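Local coordinates for Alpha/beta hydrolase (Pseudomonas aeruginosa PAO1, PDB 4R1D), which binds calcium and probably acts as a lipase effector of the H2 type VI secretion system, held in complex with Tli4, probably its immunity protein, at residues Glu129-Leu133 / Arg134-Lys138; Asn215-Ser218 / Ala219-Val222; Val222-Tyr225 / Ile226-Val230; Pro232-Gln235 / Lys236-Leu240; Asp241-Gln244 / Met245-Lys249. All coordinates share one frame; numbering follows the deposited sequence. Where two conformers were deposited one is given.

In the fold
Following the chain, contact 1 ends helix 128-133 and turns the chain toward helix 141-155. Contacts 2, 3 and 4 then run in series along helix 215-238, which leads from strand 201-206 at one border of the parallel sheet; contacts 2 and 3 share V222, and P232 of contact 4 packs on the carbonyl of E227. Contact 5 is the short helix 242-247, after which strand 250-255 enters the sheet. All five are local, and none encloses another. Space joins what sequence separates: K138 and R134 of contact 1 touch Y225 of contact 3, and M245 of contact 5 rests on Q235 and L240 of contact 4.

Contact 1. Residues Glu129-Leu133 / Arg134-Lys138; sequences EAARL and RGWGK
The carbonyl oxygen of R132 is gripped twice: G135 N donates to R132 O at 2.8 Å from above the carbonyl plane, and a water donates to the same oxygen while accepting from G137 N. One residue earlier, A131 O receives W136 N in a fairly straight bond of 3.0 Å (164°), and A130 O still takes R134 N as an ordinary helical partner. The bonds from W136 N to A131 O and from G135 N to R132 O, with positive phi at G135, make a Schellman motif that closes helix 128-133; glycine suits the place because it enters that conformation easily. Apolar packing joins A131 and W136. The methyl CB of A131 sits over one face of the indole toward its rim, 4.0 Å from W136 CE3, and alanine is small enough to let the ring lie close to the helix end. W136 NE1 bonds to V204 O. R134 bends at chi2, its CG passing A130 O, and carries its guanidinium away from the turn to a salt bridge with E152, a calcium ligand. R132 NH1 passes close to G137 CA, where the absence of a side chain leaves it room, and bonds to G117 O and D115 O.

Contact 2. Residues Asn215-Ser218 / Ala219-Val222; sequences NRQS and ALDV
This is a side-chain and backbone contact within the first turns of helix 215-238, an alpha-helix that follows strand 201-206 of the parallel sheet in this alpha/beta-hydrolase. Regular i to i+4 bonds carry the backbone, among them V222 N to S218 O at 2.9 Å and D221 N to Q217 O at 3.0 Å. On the more exposed side, Q217 reaches forward along the helix: CG lies opposite the backbone N (chi1 178°) and a bend at chi2 swings the amide toward the next turn. There the side chains of Q217 and L220 cross at about a right angle, and L220 CD2 lies 3.8 Å from Q217 OE1. S218 and V222 touch V261 of helix 258-267 and A219 touches A264, a helix-facing position that small alanine suits. D221 is shared, its OD2 bonding to Q213. Its other oxygen, OD1, accepts from Q217 NE2 at 3.2 Å (164°); the donor lies above the carboxylate plane, and OD1 lies almost in the amide plane.

Contact 3. Residues Val222-Tyr225 / Ile226-Val230; sequences VRDY and IENTV
Among the backbone bonds, Y225 O accepts from both T229 N and V230 N. The bond from V230 N, 3.0 Å long, lies in the carbonyl plane, whereas T229 N approaches from above it at 2.9 Å. The i+5 to i bond, from V230 N to Y225 O, marks the wider pi-type turn at 226-230 within helix 215-238. In the aromatic packing, V230 CG2 lies over one face of the Y225 ring in a CH-pi contact, 4.0 Å from the centroid and 20° off the normal; the flat tyrosine face readily accepts a methyl. T229 meets the ring obliquely, T229 CG2 being 3.8 Å from Y225 CE1. CG of Y225 stands anti to the backbone N (chi1 173°), sending the ring toward the later turn. This side of the helix packs on strands 201-206 and 48-54, with K138 of the 134-138 loop making a cation-pi contact with the tyrosine. Charged groups occupy another side. R223 NH1 forms a salt bridge of 2.8 Å to D224 OD1, which accepts through its anti lone pair, while the aliphatic E227 CG can lie over one guanidinium face, 3.6 Å from R223 CZ. E227's carboxylate is engaged by R273 and Y271. Apolar packing links V222 CG1 with I226 CD1 at 3.9 Å.

Contact 4. Residues Pro232-Gln235 / Lys236-Leu240; sequences PFYQ and KECGL
The amide of Q235 reaches across to L240, just past the helix: Q235 NE2 donates to L240 O at 3.0 Å in a straight bond (169°), with the acceptor in the amide plane. In return L240 N donates to Q235 O at 3.0 Å on a lone pair, so one glutamine holds both backbone polar groups of L240. A bend at chi2 (-70°) carries the amide toward L240. Glutamine fits because it has the reach and an N-H to offer. The contact lies at the C-terminal end of helix 215-238, and G239, with positive phi, turns the chain out toward helix 242-247. L240 CD1 lies 4.1 Å from Y234 CB, and C238 SG sits at the edge of the tyrosine ring near its plane. F233 and E237 run side by side, the CB of E237 over one ring face and E237 OE1 3.9 Å from F233 CZ. Further out, an edge of the F233 ring, at CD2, is directed at the centre of one Y234 face, and F233 meets W205 edge-to-face. Y234 OH bonds to W205 and to D203 OD2, D203 being a calcium ligand; tyrosine suits this second-shell place, apolar along its ring and polar at its end.

Contact 5. Residues Asp241-Gln244 / Met245-Lys249; sequences DPEQ and MRRMK
The side chain of M245 starts with CB 3.2 Å from P242 O, bends at chi2 and chi3, and curls back so that CE ends 3.4 Å from D241 O. CE also packs against Q235 and L240, joining this helix to the end of helix 215-238; unbranched methionine can bend to reach both. R246 lies alongside the first turn instead. Its CG passes P242 O, and the guanidinium is spread over E243 CA with NH2 3.6 Å from E243 CB; the carboxylate plane of E243 is nearly parallel to it, yet the charges stay 5.1 Å apart between E243 OE1 and R246 NH2. P242 needs no amide hydrogen in the first helical position, where none would be used by the helix. Before it, D241 OD1 accepts from Q244 N at 3.0 Å, and Q244 OE1 accepts from D241 N at 2.7 Å (164°), its chain extended beyond CG to reach. This reciprocal pair is a capping box, with D241 as N-cap of helix 242-247.

Contact 1. Residues Glu129-Leu133 / Arg134-Lys138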
loop_
_atom_site.group_PDB
_atom_site.type_symbol
_atom_site.label_atom_id
_atom_site.label_comp_id
_atom_site.label_asym_id
_atom_site.label_seq_id
_atom_site.Cartn_x
_atom_site.Cartn_y
_atom_site.Cartn_z
ATOM N N GLU A 129 5.756 11.355 22.067
ATOM C CA GLU A 129 5.808 9.985 22.538
ATOM C C GLU A 129 4.394 9.411 22.648
ATOM O O GLU A 129 4.144 8.253 22.301
ATOM C CB GLU A 129 6.517 9.928 23.896
ATOM C CG GLU A 129 8.032 10.161 23.824
ATOM C CD GLU A 129 8.417 11.591 23.446
ATOM O OE1 GLU A 129 7.599 12.518 23.640
ATOM O OE2 GLU A 129 9.550 11.792 22.955
ATOM N N ALA A 130 3.474 10.237 23.136
ATOM C CA ALA A 130 2.083 9.837 23.277
ATOM C C ALA A 130 1.442 9.645 21.907
ATOM O O ALA A 130 0.757 8.661 21.685
ATOM C CB ALA A 130 1.310 10.871 24.087
ATOM N N ALA A 131 1.682 10.593 21.004
ATOM C CA ALA A 131 1.158 10.521 19.639
ATOM C C ALA A 131 1.733 9.300 18.926
ATOM O O ALA A 131 1.046 8.664 18.130
ATOM C CB ALA A 131 1.473 11.809 18.872
ATOM N N ARG A 132 2.994 8.972 19.214
ATOM C CA ARG A 132 3.608 7.771 18.648
ATOM C C ARG A 132 2.875 6.514 19.133
ATOM O O ARG A 132 2.536 5.629 18.346
ATOM C CB ARG A 132 5.100 7.728 19.007
ATOM C CG ARG A 132 5.827 6.443 18.671
ATOM C CD ARG A 132 6.670 6.561 17.414
ATOM N NE ARG A 132 7.314 7.864 17.212
ATOM C CZ ARG A 132 7.435 8.412 16.007
ATOM N NH1 ARG A 132 6.956 7.752 14.957
ATOM N NH2 ARG A 132 8.006 9.595 15.835
ATOM N N LEU A 133 2.610 6.441 20.434
ATOM C CA LEU A 133 1.848 5.326 20.984
ATOM C C LEU A 133 0.469 5.238 20.349
ATOM O O LEU A 133 -0.062 4.141 20.152
ATOM C CB LEU A 133 1.711 5.454 22.501
ATOM C CG LEU A 133 2.978 5.039 23.247
ATOM C CD1 LEU A 133 2.870 5.388 24.733
ATOM C CD2 LEU A 133 3.259 3.552 23.047
ATOM N N ARG A 134 -0.105 6.393 20.038
ATOM C CA ARG A 134 -1.422 6.436 19.395
ATOM C C ARG A 134 -1.342 6.070 17.912
ATOM O O ARG A 134 -2.365 6.047 17.232
ATOM C CB ARG A 134 -2.050 7.825 19.506
ATOM C CG ARG A 134 -2.250 8.345 20.919
ATOM C CD ARG A 134 -3.548 7.894 21.522
ATOM N NE ARG A 134 -3.877 8.736 22.674
ATOM C CZ ARG A 134 -4.504 9.903 22.575
ATOM N NH1 ARG A 134 -4.881 10.351 21.376
ATOM N NH2 ARG A 134 -4.753 10.621 23.671
ATOM N N GLY A 135 -0.130 5.832 17.409
ATOM C CA GLY A 135 0.057 5.406 16.026
ATOM C C GLY A 135 0.067 6.503 14.970
ATOM O O GLY A 135 -0.027 6.229 13.764
ATOM N N TRP A 136 0.204 7.750 15.396
ATOM C CA TRP A 136 0.123 8.852 14.442
ATOM C C TRP A 136 1.308 8.874 13.468
ATOM O O TRP A 136 1.254 9.555 12.451
ATOM C CB TRP A 136 0.027 10.197 15.157
ATOM C CG TRP A 136 -1.238 10.410 15.947
ATOM C CD1 TRP A 136 -2.121 9.463 16.399
ATOM C CD2 TRP A 136 -1.739 11.669 16.388
ATOM N NE1 TRP A 136 -3.156 10.073 17.086
ATOM C CE2 TRP A 136 -2.939 11.426 17.092
ATOM C CE3 TRP A 136 -1.293 12.984 16.249
ATOM C CZ2 TRP A 136 -3.690 12.452 17.663
ATOM C CZ3 TRP A 136 -2.044 14.004 16.813
ATOM C CH2 TRP A 136 -3.226 13.729 17.513
ATOM N N GLY A 137 2.367 8.123 13.784
ATOM C CA GLY A 137 3.522 8.049 12.907
ATOM C C GLY A 137 3.378 6.946 11.872
ATOM O O GLY A 137 4.329 6.612 11.174
ATOM N N LYS A 138 2.188 6.365 11.791
ATOM C CA LYS A 138 1.909 5.315 10.815
ATOM C C LYS A 138 1.506 5.866 9.459
ATOM O O LYS A 138 1.497 5.129 8.476
ATOM C CB LYS A 138 0.735 4.465 11.284
ATOM C CG LYS A 138 1.019 3.526 12.428
ATOM C CD LYS A 138 -0.289 2.961 12.935
ATOM C CE LYS A 138 -0.094 2.164 14.230
ATOM N NZ LYS A 138 -1.383 1.579 14.709
HETATM O O HOH W 1 3.181 6.011 15.606
#

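Contact 2. Residues Asn215-Ser218 / Ala219-Val222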
loop_
_atom_site.group_PDB
_atom_site.type_symbol
_atom_site.label_atom_id
_atom_site.label_comp_id
_atom_site.label_asym_id
_atom_site.label_seq_id
_atom_site.Cartn_x
_atom_site.Cartn_y
_atom_site.Cartn_z
ATOM N N ASN A 215 -8.665 -4.969 1.238
ATOM C CA ASN A 215 -9.331 -4.262 2.309
ATOM C C ASN A 215 -10.141 -5.195 3.196
ATOM O O ASN A 215 -10.409 -4.887 4.354
ATOM C CB ASN A 215 -10.164 -3.120 1.723
ATOM C CG ASN A 215 -9.293 -2.105 1.035
ATOM O OD1 ASN A 215 -9.287 -1.987 -0.197
ATOM N ND2 ASN A 215 -8.495 -1.399 1.822
ATOM N N ARG A 216 -10.504 -6.350 2.649
ATOM C CA ARG A 216 -11.106 -7.405 3.445
ATOM C C ARG A 216 -10.200 -7.799 4.609
ATOM O O ARG A 216 -10.669 -7.961 5.739
ATOM C CB ARG A 216 -11.391 -8.631 2.576
ATOM C CG ARG A 216 -12.243 -9.674 3.276
ATOM C CD ARG A 216 -12.240 -10.996 2.516
ATOM N NE ARG A 216 -12.884 -10.907 1.205
ATOM C CZ ARG A 216 -14.202 -10.930 1.012
ATOM N NH1 ARG A 216 -15.029 -11.012 2.049
ATOM N NH2 ARG A 216 -14.696 -10.871 -0.219
ATOM N N GLN A 217 -8.908 -7.969 4.338
ATOM C CA GLN A 217 -7.972 -8.362 5.386
ATOM C C GLN A 217 -7.617 -7.177 6.298
ATOM O O GLN A 217 -7.417 -7.342 7.501
ATOM C CB GLN A 217 -6.698 -8.978 4.788
ATOM C CG GLN A 217 -5.693 -9.353 5.856
ATOM C CD GLN A 217 -6.196 -10.470 6.755
ATOM O OE1 GLN A 217 -6.747 -11.463 6.278
ATOM N NE2 GLN A 217 -6.015 -10.308 8.065
ATOM N N SER A 218 -7.554 -5.980 5.723
ATOM C CA SER A 218 -7.278 -4.793 6.527
ATOM C C SER A 218 -8.348 -4.550 7.591
ATOM O O SER A 218 -8.071 -4.020 8.681
ATOM C CB SER A 218 -7.086 -3.562 5.637
ATOM O OG SER A 218 -5.875 -3.665 4.904
ATOM N N ALA A 219 -9.585 -4.911 7.279
ATOM C CA ALA A 219 -10.657 -4.819 8.268
ATOM C C ALA A 219 -10.309 -5.688 9.475
ATOM O O ALA A 219 -10.476 -5.266 10.622
ATOM C CB ALA A 219 -11.989 -5.262 7.668
ATOM N N LEU A 220 -9.819 -6.898 9.208
ATOM C CA LEU A 220 -9.410 -7.801 10.283
ATOM C C LEU A 220 -8.277 -7.190 11.090
ATOM O O LEU A 220 -8.265 -7.280 12.320
ATOM C CB LEU A 220 -8.980 -9.163 9.740
ATOM C CG LEU A 220 -10.102 -10.160 9.419
ATOM C CD1 LEU A 220 -11.159 -9.556 8.513
ATOM C CD2 LEU A 220 -9.534 -11.441 8.810
ATOM N N ASP A 221 -7.327 -6.566 10.403
ATOM C CA ASP A 221 -6.195 -5.957 11.100
ATOM C C ASP A 221 -6.638 -4.787 11.980
ATOM O O ASP A 221 -6.077 -4.562 13.056
ATOM C CB ASP A 221 -5.130 -5.498 10.105
ATOM C CG ASP A 221 -4.489 -6.659 9.379
ATOM O OD1 ASP A 221 -4.781 -7.824 9.747
ATOM O OD2 ASP A 221 -3.681 -6.414 8.458
ATOM N N VAL A 222 -7.646 -4.044 11.527
ATOM C CA VAL A 222 -8.147 -2.918 12.317
ATOM C C VAL A 222 -8.909 -3.418 13.549
ATOM O O VAL A 222 -8.768 -2.872 14.651
ATOM C CB VAL A 222 -9.010 -1.952 11.460
ATOM C CG1 VAL A 222 -9.724 -0.940 12.329
ATOM C CG2 VAL A 222 -8.127 -1.250 10.439
#

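Contact 3. Residues Val222-Tyr225 / Ile226-Val230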
loop_
_atom_site.group_PDB
_atom_site.type_symbol
_atom_site.label_atom_id
_atom_site.label_comp_id
_atom_site.label_asym_id
_atom_site.label_seq_id
_atom_site.Cartn_x
_atom_site.Cartn_y
_atom_site.Cartn_z
ATOM N N VAL A 222 -7.646 -4.044 11.527
ATOM C CA VAL A 222 -8.147 -2.918 12.317
ATOM C C VAL A 222 -8.909 -3.418 13.549
ATOM O O VAL A 222 -8.768 -2.872 14.651
ATOM C CB VAL A 222 -9.010 -1.952 11.460
ATOM C CG1 VAL A 222 -9.724 -0.940 12.329
ATOM C CG2 VAL A 222 -8.127 -1.250 10.439
ATOM N N ARG A 223 -9.703 -4.468 13.365
ATOM C CA ARG A 223 -10.349 -5.126 14.496
ATOM C C ARG A 223 -9.290 -5.491 15.534
ATOM O O ARG A 223 -9.411 -5.149 16.717
ATOM C CB ARG A 223 -11.102 -6.383 14.042
ATOM C CG ARG A 223 -11.864 -7.086 15.173
ATOM C CD ARG A 223 -11.514 -8.563 15.292
ATOM N NE ARG A 223 -11.885 -9.088 16.607
ATOM C CZ ARG A 223 -11.012 -9.376 17.575
ATOM N NH1 ARG A 223 -9.710 -9.215 17.374
ATOM N NH2 ARG A 223 -11.440 -9.843 18.742
ATOM N N ASP A 224 -8.230 -6.165 15.097
ATOM C CA ASP A 224 -7.205 -6.590 16.051
ATOM C C ASP A 224 -6.575 -5.393 16.769
ATOM O O ASP A 224 -6.305 -5.453 17.972
ATOM C CB ASP A 224 -6.123 -7.438 15.374
ATOM C CG ASP A 224 -6.640 -8.795 14.909
ATOM O OD1 ASP A 224 -7.740 -9.222 15.336
ATOM O OD2 ASP A 224 -5.933 -9.444 14.111
ATOM N N TYR A 225 -6.350 -4.308 16.024
ATOM C CA TYR A 225 -5.754 -3.105 16.576
ATOM C C TYR A 225 -6.645 -2.555 17.685
ATOM O O TYR A 225 -6.171 -2.251 18.780
ATOM C CB TYR A 225 -5.556 -2.053 15.468
ATOM C CG TYR A 225 -5.097 -0.706 15.955
ATOM C CD1 TYR A 225 -3.900 -0.564 16.641
ATOM C CD2 TYR A 225 -5.856 0.436 15.717
ATOM C CE1 TYR A 225 -3.473 0.668 17.081
ATOM C CE2 TYR A 225 -5.436 1.670 16.148
ATOM C CZ TYR A 225 -4.254 1.790 16.830
ATOM O OH TYR A 225 -3.822 3.020 17.256
ATOM N N ILE A 226 -7.939 -2.438 17.409
ATOM C CA ILE A 226 -8.864 -1.917 18.416
ATOM C C ILE A 226 -8.929 -2.846 19.634
ATOM O O ILE A 226 -8.804 -2.396 20.765
ATOM C CB ILE A 226 -10.280 -1.729 17.838
ATOM C CG1 ILE A 226 -10.272 -0.685 16.717
ATOM C CG2 ILE A 226 -11.268 -1.327 18.925
ATOM C CD1 ILE A 226 -11.511 -0.748 15.844
ATOM N N GLU A 227 -9.116 -4.139 19.394
ATOM C CA GLU A 227 -9.343 -5.092 20.483
ATOM C C GLU A 227 -8.084 -5.402 21.292
ATOM O O GLU A 227 -8.163 -5.690 22.493
ATOM C CB GLU A 227 -9.956 -6.395 19.947
ATOM C CG GLU A 227 -11.309 -6.220 19.250
ATOM C CD GLU A 227 -12.404 -5.728 20.186
ATOM O OE1 GLU A 227 -12.442 -6.190 21.348
ATOM O OE2 GLU A 227 -13.227 -4.881 19.763
ATOM N N ASN A 228 -6.928 -5.344 20.642
ATOM C CA ASN A 228 -5.691 -5.785 21.275
ATOM C C ASN A 228 -4.709 -4.670 21.631
ATOM O O ASN A 228 -3.788 -4.888 22.414
ATOM C CB ASN A 228 -5.007 -6.874 20.439
ATOM C CG ASN A 228 -5.897 -8.080 20.207
ATOM O OD1 ASN A 228 -6.744 -8.421 21.037
ATOM N ND2 ASN A 228 -5.713 -8.731 19.068
ATOM N N THR A 229 -4.896 -3.480 21.066
ATOM C CA THR A 229 -4.037 -2.348 21.430
ATOM C C THR A 229 -4.817 -1.218 22.083
ATOM O O THR A 229 -4.511 -0.791 23.202
ATOM C CB THR A 229 -3.268 -1.764 20.214
ATOM O OG1 THR A 229 -2.335 -2.730 19.716
ATOM C CG2 THR A 229 -2.520 -0.497 20.624
ATOM N N VAL A 230 -5.823 -0.712 21.382
ATOM C CA VAL A 230 -6.558 0.437 21.898
ATOM C C VAL A 230 -7.275 0.152 23.216
ATOM O O VAL A 230 -7.059 0.851 24.199
ATOM C CB VAL A 230 -7.560 0.969 20.871
ATOM C CG1 VAL A 230 -8.303 2.162 21.454
ATOM C CG2 VAL A 230 -6.823 1.357 19.602
#

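Contact 4. Residues Pro232-Gln235 / Lys236-Leu240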
loop_
_atom_site.group_PDB
_atom_site.type_symbol
_atom_site.label_atom_id
_atom_site.label_comp_id
_atom_site.label_asym_id
_atom_site.label_seq_id
_atom_site.Cartn_x
_atom_site.Cartn_y
_atom_site.Cartn_z
ATOM N N PRO A 232 -7.084 -2.376 25.441
ATOM C CA PRO A 232 -6.272 -2.747 26.609
ATOM C C PRO A 232 -5.562 -1.554 27.251
ATOM O O PRO A 232 -5.334 -1.556 28.457
ATOM C CB PRO A 232 -5.272 -3.749 26.030
ATOM C CG PRO A 232 -6.057 -4.432 24.940
ATOM C CD PRO A 232 -6.869 -3.295 24.309
ATOM N N PHE A 233 -5.215 -0.537 26.473
ATOM C CA PHE A 233 -4.683 0.664 27.101
ATOM C C PHE A 233 -5.661 1.209 28.150
ATOM O O PHE A 233 -5.251 1.556 29.256
ATOM C CB PHE A 233 -4.345 1.750 26.073
ATOM C CG PHE A 233 -4.007 3.080 26.697
ATOM C CD1 PHE A 233 -2.712 3.359 27.110
ATOM C CD2 PHE A 233 -4.987 4.043 26.891
ATOM C CE1 PHE A 233 -2.395 4.577 27.695
ATOM C CE2 PHE A 233 -4.676 5.267 27.477
ATOM C CZ PHE A 233 -3.377 5.533 27.880
ATOM N N TYR A 234 -6.946 1.294 27.807
ATOM C CA TYR A 234 -7.935 1.835 28.744
ATOM C C TYR A 234 -8.218 0.859 29.883
ATOM O O TYR A 234 -8.441 1.279 31.021
ATOM C CB TYR A 234 -9.226 2.256 28.028
ATOM C CG TYR A 234 -8.959 3.395 27.084
ATOM C CD1 TYR A 234 -8.786 4.690 27.562
ATOM C CD2 TYR A 234 -8.819 3.175 25.722
ATOM C CE1 TYR A 234 -8.505 5.736 26.700
ATOM C CE2 TYR A 234 -8.535 4.210 24.862
ATOM C CZ TYR A 234 -8.383 5.482 25.349
ATOM O OH TYR A 234 -8.102 6.508 24.475
ATOM N N GLN A 235 -8.182 -0.437 29.587
ATOM C CA GLN A 235 -8.345 -1.431 30.650
ATOM C C GLN A 235 -7.328 -1.148 31.750
ATOM O O GLN A 235 -7.681 -1.045 32.927
ATOM C CB GLN A 235 -8.168 -2.859 30.126
ATOM C CG GLN A 235 -8.467 -3.950 31.167
ATOM C CD GLN A 235 -7.429 -4.016 32.285
ATOM O OE1 GLN A 235 -6.225 -4.067 32.026
ATOM N NE2 GLN A 235 -7.895 -4.001 33.536
ATOM N N LYS A 236 -6.068 -1.001 31.354
ATOM C CA LYS A 236 -4.989 -0.788 32.307
ATOM C C LYS A 236 -5.037 0.598 32.936
ATOM O O LYS A 236 -4.879 0.747 34.144
ATOM C CB LYS A 236 -3.634 -1.001 31.633
ATOM C CG LYS A 236 -2.463 -0.634 32.521
ATOM C CD LYS A 236 -1.347 -1.661 32.425
ATOM C CE LYS A 236 -0.422 -1.562 33.634
ATOM N NZ LYS A 236 0.328 -2.827 33.875
ATOM N N GLU A 237 -5.244 1.614 32.111
ATOM C CA GLU A 237 -5.187 2.993 32.573
ATOM C C GLU A 237 -6.344 3.326 33.509
ATOM O O GLU A 237 -6.170 4.033 34.503
ATOM C CB GLU A 237 -5.184 3.955 31.381
ATOM C CG GLU A 237 -4.943 5.414 31.754
ATOM C CD GLU A 237 -3.545 5.654 32.296
ATOM O OE1 GLU A 237 -2.579 5.108 31.718
ATOM O OE2 GLU A 237 -3.417 6.385 33.302
ATOM N N CYS A 238 -7.524 2.805 33.188
ATOM C CA CYS A 238 -8.733 3.148 33.922
ATOM C C CYS A 238 -9.162 2.048 34.885
ATOM O O CYS A 238 -10.195 2.165 35.539
ATOM C CB CYS A 238 -9.874 3.461 32.950
ATOM S SG CYS A 238 -9.532 4.818 31.777
ATOM N N GLY A 239 -8.379 0.975 34.962
ATOM C CA GLY A 239 -8.701 -0.135 35.840
ATOM C C GLY A 239 -10.087 -0.697 35.578
ATOM O O GLY A 239 -10.898 -0.830 36.491
ATOM N N LEU A 240 -10.353 -1.036 34.321
ATOM C CA LEU A 240 -11.666 -1.511 33.912
ATOM C C LEU A 240 -11.782 -3.023 34.040
ATOM O O LEU A 240 -10.871 -3.764 33.661
ATOM C CB LEU A 240 -11.942 -1.095 32.461
ATOM C CG LEU A 240 -11.803 0.391 32.110
ATOM C CD1 LEU A 240 -11.959 0.616 30.602
ATOM C CD2 LEU A 240 -12.804 1.245 32.895
#

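Contact 5. Residues Asp241-Gln244 / Met245-Lys249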
loop_
_atom_site.group_PDB
_atom_site.type_symbol
_atom_site.label_atom_id
_atom_site.label_comp_id
_atom_site.label_asym_id
_atom_site.label_seq_id
_atom_site.Cartn_x
_atom_site.Cartn_y
_atom_site.Cartn_z
ATOM N N ASP A 241 -12.906 -3.488 34.567
ATOM C CA ASP A 241 -13.139 -4.919 34.631
ATOM C C ASP A 241 -13.646 -5.363 33.261
ATOM O O ASP A 241 -13.933 -4.523 32.412
ATOM C CB ASP A 241 -14.142 -5.261 35.734
ATOM C CG ASP A 241 -15.487 -4.618 35.513
ATOM O OD1 ASP A 241 -16.145 -4.967 34.512
ATOM O OD2 ASP A 241 -15.891 -3.771 36.341
ATOM N N PRO A 242 -13.737 -6.679 33.036
ATOM C CA PRO A 242 -14.125 -7.190 31.717
ATOM C C PRO A 242 -15.489 -6.716 31.223
ATOM O O PRO A 242 -15.625 -6.468 30.026
ATOM C CB PRO A 242 -14.105 -8.704 31.919
ATOM C CG PRO A 242 -13.025 -8.898 32.956
ATOM C CD PRO A 242 -13.211 -7.749 33.906
ATOM N N GLU A 243 -16.477 -6.591 32.103
ATOM C CA GLU A 243 -17.785 -6.091 31.677
ATOM C C GLU A 243 -17.697 -4.666 31.133
ATOM O O GLU A 243 -18.274 -4.347 30.093
ATOM C CB GLU A 243 -18.806 -6.147 32.814
ATOM C CG GLU A 243 -20.119 -5.431 32.479
ATOM C CD GLU A 243 -21.137 -5.483 33.607
ATOM O OE1 GLU A 243 -20.772 -5.889 34.727
ATOM O OE2 GLU A 243 -22.307 -5.115 33.374
ATOM N N GLN A 244 -16.988 -3.807 31.854
ATOM C CA GLN A 244 -16.779 -2.434 31.412
ATOM C C GLN A 244 -16.100 -2.384 30.046
ATOM O O GLN A 244 -16.442 -1.563 29.204
ATOM C CB GLN A 244 -15.923 -1.684 32.425
ATOM C CG GLN A 244 -16.599 -1.479 33.763
ATOM C CD GLN A 244 -15.660 -0.866 34.773
ATOM O OE1 GLN A 244 -14.657 -1.471 35.145
ATOM N NE2 GLN A 244 -15.977 0.342 35.219
ATOM N N MET A 245 -15.119 -3.257 29.852
ATOM C CA MET A 245 -14.445 -3.384 28.569
ATOM C C MET A 245 -15.433 -3.719 27.479
ATOM O O MET A 245 -15.477 -3.068 26.431
ATOM C CB MET A 245 -13.442 -4.526 28.626
ATOM C CG MET A 245 -12.320 -4.368 27.646
ATOM S SD MET A 245 -11.120 -3.330 28.481
ATOM C CE MET A 245 -11.574 -3.676 30.179
ATOM N N ARG A 246 -16.201 -4.775 27.721
ATOM C CA ARG A 246 -17.185 -5.243 26.758
ATOM C C ARG A 246 -18.149 -4.143 26.361
ATOM O O ARG A 246 -18.637 -4.124 25.229
ATOM C CB ARG A 246 -17.987 -6.421 27.321
ATOM C CG ARG A 246 -17.224 -7.725 27.387
ATOM C CD ARG A 246 -18.199 -8.901 27.439
ATOM N NE ARG A 246 -19.191 -8.744 28.498
ATOM C CZ ARG A 246 -18.969 -9.054 29.772
ATOM N NH1 ARG A 246 -17.785 -9.528 30.139
ATOM N NH2 ARG A 246 -19.924 -8.884 30.681
ATOM N N ARG A 247 -18.427 -3.231 27.290
ATOM C CA ARG A 247 -19.414 -2.179 27.055
ATOM C C ARG A 247 -18.825 -1.003 26.282
ATOM O O ARG A 247 -19.556 -0.154 25.769
ATOM C CB ARG A 247 -20.025 -1.680 28.373
ATOM C CG ARG A 247 -20.914 -2.691 29.082
ATOM C CD ARG A 247 -21.637 -2.073 30.278
ATOM N NE ARG A 247 -22.766 -1.231 29.881
ATOM C CZ ARG A 247 -22.753 0.099 29.886
ATOM N NH1 ARG A 247 -21.668 0.758 30.271
ATOM N NH2 ARG A 247 -23.832 0.772 29.509
ATOM N N MET A 248 -17.502 -0.946 26.194
ATOM C CA MET A 248 -16.876 0.164 25.477
ATOM C C MET A 248 -17.268 0.167 23.989
ATOM O O MET A 248 -17.481 -0.891 23.389
ATOM C CB MET A 248 -15.354 0.156 25.646
ATOM C CG MET A 248 -14.890 0.764 26.974
ATOM S SD MET A 248 -13.099 0.890 27.105
ATOM C CE MET A 248 -12.764 2.236 25.961
ATOM N N LYS A 249 -17.392 1.363 23.418
ATOM C CA LYS A 249 -17.654 1.524 21.983
ATOM C C LYS A 249 -16.627 2.486 21.386
ATOM O O LYS A 249 -16.013 3.264 22.101
ATOM C CB LYS A 249 -19.058 2.092 21.749
ATOM C CG LYS A 249 -20.215 1.202 22.222
ATOM C CD LYS A 249 -20.385 -0.013 21.343
ATOM C CE LYS A 249 -21.581 -0.862 21.774
ATOM N NZ LYS A 249 -22.867 -0.310 21.276
#